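Local atomic coordinates of pyridoxamine 5'-phosphate oxidase-related, FMN-binding protein (Paracoccus denitrificans, PDB entry 6VNA), a protein that probably acts as a noncanonical heme oxygenase that degrades c-type heme, built on the split-barrel fold of the FMN-binding pyridoxamine 5'-phosphate oxidase family. Residues L20-R25 with L113-K118. Numbering follows the deposited sequence.
Sequences LLEAAR and LERDPK
Arg25 and Arg115 stack their guanidinium groups with an offset, the planes 30° apart, Arg25 NH2 lying above the centre of the Arg115 group. The nearest charged nitrogens, Arg25 NH1 and Arg115 NH2, are 3.5 Å apart, and as two donors they form no bond. Carbonyl acceptors around both groups probably ease the closeness of the two charges. Arg25 NE donates to Arg115 O at 2.8 Å from above the carbonyl plane, while Arg25 NH1 reaches Glu22 O at 3.2 Å with a nearly straight N-H...O angle of 165°. The bend at chi2 (-60°) turns the Arg25 chain back toward its own helix end, where NH1 also donates to Ala24 O. In the antiparallel barrel of this FMN-binding family, the contact thus joins the C-terminal ends of helices 11-23 and 108-115, beside strand 39-48, whose Gln47 and Thr48 touch Arg115. Glu22 completes the grip: its OE2 takes Arg115 NH1 at 2.9 Å on the syn side but tilted out of the carboxylate plane, a salt bridge in which carboxylate and guanidinium stand almost perpendicular. Replacing Arg25 by a leucine would probably leave Arg115 O without this donor, and the polar link resting largely on Glu22 and Arg115. Arg115 NH2 makes a weak bond to Glu22 O and donates to a water, 2.9 Å from NH2, that is hydrogen-bonded to Leu21 O and Ala24 O, 2.7 Å from each.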
ATOM      1  N   LEU A  20     -14.834  -1.255  -6.208  1.00 41.99           N
ATOM      2  CA  LEU A  20     -13.491  -0.664  -5.971  1.00 46.29           C
ATOM      3  C   LEU A  20     -12.474  -1.288  -6.931  1.00 49.87           C
ATOM      4  O   LEU A  20     -11.681  -0.521  -7.560  1.00 55.78           O
ATOM      5  CB  LEU A  20     -13.065  -0.867  -4.510  1.00 45.90           C
ATOM      6  CG  LEU A  20     -13.782   0.036  -3.509  1.00 46.39           C
ATOM      7  CD1 LEU A  20     -13.320  -0.211  -2.087  1.00 46.02           C
ATOM      8  CD2 LEU A  20     -13.577   1.501  -3.876  1.00 53.59           C
ATOM      9  N   LEU A  21     -12.472  -2.612  -7.068  1.00 48.54           N
ATOM     10  CA  LEU A  21     -11.486  -3.279  -7.958  1.00 53.24           C
ATOM     11  C   LEU A  21     -11.749  -2.894  -9.424  1.00 51.18           C
ATOM     12  O   LEU A  21     -10.760  -2.621 -10.136  1.00 53.02           O
ATOM     13  CB  LEU A  21     -11.517  -4.793  -7.724  1.00 60.08           C
ATOM     14  CG  LEU A  21     -10.782  -5.251  -6.461  1.00 59.30           C
ATOM     15  CD1 LEU A  21     -11.307  -6.591  -5.964  1.00 65.88           C
ATOM     16  CD2 LEU A  21      -9.297  -5.333  -6.719  1.00 57.30           C
ATOM     17  N   GLU A  22     -13.015  -2.821  -9.856  1.00 53.27           N
ATOM     18  CA  GLU A  22     -13.389  -2.432 -11.251  1.00 53.56           C
ATOM     19  C   GLU A  22     -12.931  -1.000 -11.543  1.00 48.60           C
ATOM     20  O   GLU A  22     -12.483  -0.744 -12.675  1.00 43.56           O
ATOM     21  CB  GLU A  22     -14.893  -2.598 -11.469  1.00 61.03           C
ATOM     22  CG  GLU A  22     -15.396  -2.040 -12.797  1.00 66.39           C
ATOM     23  CD  GLU A  22     -14.795  -2.665 -14.047  1.00 70.86           C
ATOM     24  OE1 GLU A  22     -14.535  -3.889 -14.025  1.00 70.74           O
ATOM     25  OE2 GLU A  22     -14.585  -1.920 -15.042  1.00 66.78           O
ATOM     26  N   ALA A  23     -12.979  -0.103 -10.550  1.00 48.08           N
ATOM     27  CA  ALA A  23     -12.635   1.334 -10.711  1.00 46.50           C
ATOM     28  C   ALA A  23     -11.125   1.588 -10.563  1.00 51.53           C
ATOM     29  O   ALA A  23     -10.679   2.651 -11.000  1.00 55.42           O
ATOM     30  CB  ALA A  23     -13.430   2.147  -9.720  1.00 45.89           C
ATOM     31  N   ALA A  24     -10.367   0.646  -9.989  1.00 56.99           N
ATOM     32  CA  ALA A  24      -8.933   0.785  -9.620  1.00 50.95           C
ATOM     33  C   ALA A  24      -8.050   1.032 -10.850  1.00 44.99           C
ATOM     34  O   ALA A  24      -8.097   0.243 -11.785  1.00 47.30           O
ATOM     35  CB  ALA A  24      -8.483  -0.452  -8.878  1.00 50.67           C
ATOM     36  N   ARG A  25      -7.250   2.095 -10.830  1.00 47.04           N
ATOM     37  CA  ARG A  25      -6.174   2.358 -11.828  1.00 49.14           C
ATOM     38  C   ARG A  25      -4.789   2.333 -11.138  1.00 45.60           C
ATOM     39  O   ARG A  25      -3.804   2.079 -11.816  1.00 43.67           O
ATOM     40  CB  ARG A  25      -6.482   3.679 -12.549  1.00 51.38           C
ATOM     41  CG  ARG A  25      -7.800   3.681 -13.316  1.00 57.90           C
ATOM     42  CD  ARG A  25      -7.837   2.614 -14.407  1.00 65.19           C
ATOM     43  NE  ARG A  25      -9.063   2.546 -15.200  1.00 63.44           N
ATOM     44  CZ  ARG A  25     -10.148   1.847 -14.887  1.00 68.79           C
ATOM     45  NH1 ARG A  25     -10.206   1.154 -13.761  1.00 71.75           N
ATOM     46  NH2 ARG A  25     -11.191   1.856 -15.702  1.00 74.67           N
ATOM     47  N   LEU A 113      -4.774   0.044 -21.736  1.00 75.98           N
ATOM     48  CA  LEU A 113      -4.678   1.429 -22.279  1.00 78.86           C
ATOM     49  C   LEU A 113      -6.079   2.057 -22.367  1.00 78.87           C
ATOM     50  O   LEU A 113      -6.232   3.237 -21.965  1.00 72.01           O
ATOM     51  CB  LEU A 113      -3.966   1.422 -23.633  1.00 87.09           C
ATOM     52  CG  LEU A 113      -3.262   2.733 -23.989  1.00 96.76           C
ATOM     53  CD1 LEU A 113      -2.127   3.022 -23.014  1.00 98.86           C
ATOM     54  CD2 LEU A 113      -2.741   2.707 -25.420  1.00 99.41           C
ATOM     55  N   GLU A 114      -7.081   1.302 -22.828  1.00 74.57           N
ATOM     56  CA  GLU A 114      -8.483   1.785 -22.861  1.00 76.05           C
ATOM     57  C   GLU A 114      -8.816   2.341 -21.473  1.00 75.55           C
ATOM     58  O   GLU A 114      -9.468   3.411 -21.407  1.00 75.24           O
ATOM     59  CB  GLU A 114      -9.435   0.678 -23.316  1.00 83.79           C
ATOM     60  CG  GLU A 114      -9.279   0.336 -24.794  1.00 98.36           C
ATOM     61  CD  GLU A 114     -10.204  -0.763 -25.289  1.00109.46           C
ATOM     62  OE1 GLU A 114     -11.437  -0.640 -25.068  1.00109.35           O
ATOM     63  OE2 GLU A 114      -9.692  -1.748 -25.880  1.00103.58           O
ATOM     64  N   ARG A 115      -8.323   1.691 -20.411  1.00 73.49           N
ATOM     65  CA  ARG A 115      -8.684   2.018 -19.002  1.00 75.45           C
ATOM     66  C   ARG A 115      -7.694   3.035 -18.413  1.00 72.18           C
ATOM     67  O   ARG A 115      -8.092   3.801 -17.517  1.00 76.12           O
ATOM     68  CB  ARG A 115      -8.809   0.715 -18.209  1.00 78.69           C
ATOM     69  CG  ARG A 115      -9.951  -0.169 -18.694  1.00 82.96           C
ATOM     70  CD  ARG A 115      -9.866  -1.608 -18.231  1.00 82.93           C
ATOM     71  NE  ARG A 115     -10.021  -1.729 -16.785  1.00 83.09           N
ATOM     72  CZ  ARG A 115     -11.167  -1.902 -16.139  1.00 79.63           C
ATOM     73  NH1 ARG A 115     -12.310  -1.967 -16.798  1.00 82.75           N
ATOM     74  NH2 ARG A 115     -11.164  -2.001 -14.821  1.00 83.02           N
ATOM     75  N   ASP A 116      -6.462   3.081 -18.914  1.00 80.83           N
ATOM     76  CA  ASP A 116      -5.427   4.042 -18.446  1.00 88.79           C
ATOM     77  C   ASP A 116      -4.598   4.481 -19.651  1.00 95.93           C
ATOM     78  O   ASP A 116      -3.592   3.843 -19.970  1.00 91.95           O
ATOM     79  CB  ASP A 116      -4.580   3.414 -17.336  1.00 91.62           C
ATOM     80  CG  ASP A 116      -3.717   4.396 -16.567  1.00 96.13           C
ATOM     81  OD1 ASP A 116      -3.820   5.609 -16.841  1.00 95.69           O
ATOM     82  OD2 ASP A 116      -2.952   3.934 -15.688  1.00111.29           O
ATOM     83  N   PRO A 117      -5.021   5.551 -20.374  1.00 94.27           N
ATOM     84  CA  PRO A 117      -4.283   6.051 -21.538  1.00 94.06           C
ATOM     85  C   PRO A 117      -2.845   6.500 -21.210  1.00 94.74           C
ATOM     86  O   PRO A 117      -1.922   6.056 -21.884  1.00 89.90           O
ATOM     87  CB  PRO A 117      -5.124   7.249 -22.013  1.00 96.25           C
ATOM     88  CG  PRO A 117      -6.502   7.019 -21.431  1.00 91.56           C
ATOM     89  CD  PRO A 117      -6.256   6.312 -20.121  1.00 91.96           C
ATOM     90  N   LYS A 118      -2.695   7.350 -20.184  1.00 93.14           N
ATOM     91  CA  LYS A 118      -1.400   7.805 -19.597  1.00106.80           C
ATOM     92  C   LYS A 118      -0.370   6.662 -19.588  1.00111.29           C
ATOM     93  O   LYS A 118       0.829   6.958 -19.781  1.00117.28           O
ATOM     94  CB  LYS A 118      -1.634   8.333 -18.175  1.00106.66           C
ATOM     95  CG  LYS A 118      -0.383   8.684 -17.373  1.00106.77           C
ATOM     96  CD  LYS A 118       0.224   7.537 -16.560  1.00104.42           C
ATOM     97  CE  LYS A 118      -0.569   7.157 -15.324  1.00 96.64           C
ATOM     98  NZ  LYS A 118      -0.388   5.728 -14.979  1.00 93.40           N
TER
HETATM   99  O   HOH W   1      -9.445  -2.000 -12.437  1.00 44.54           O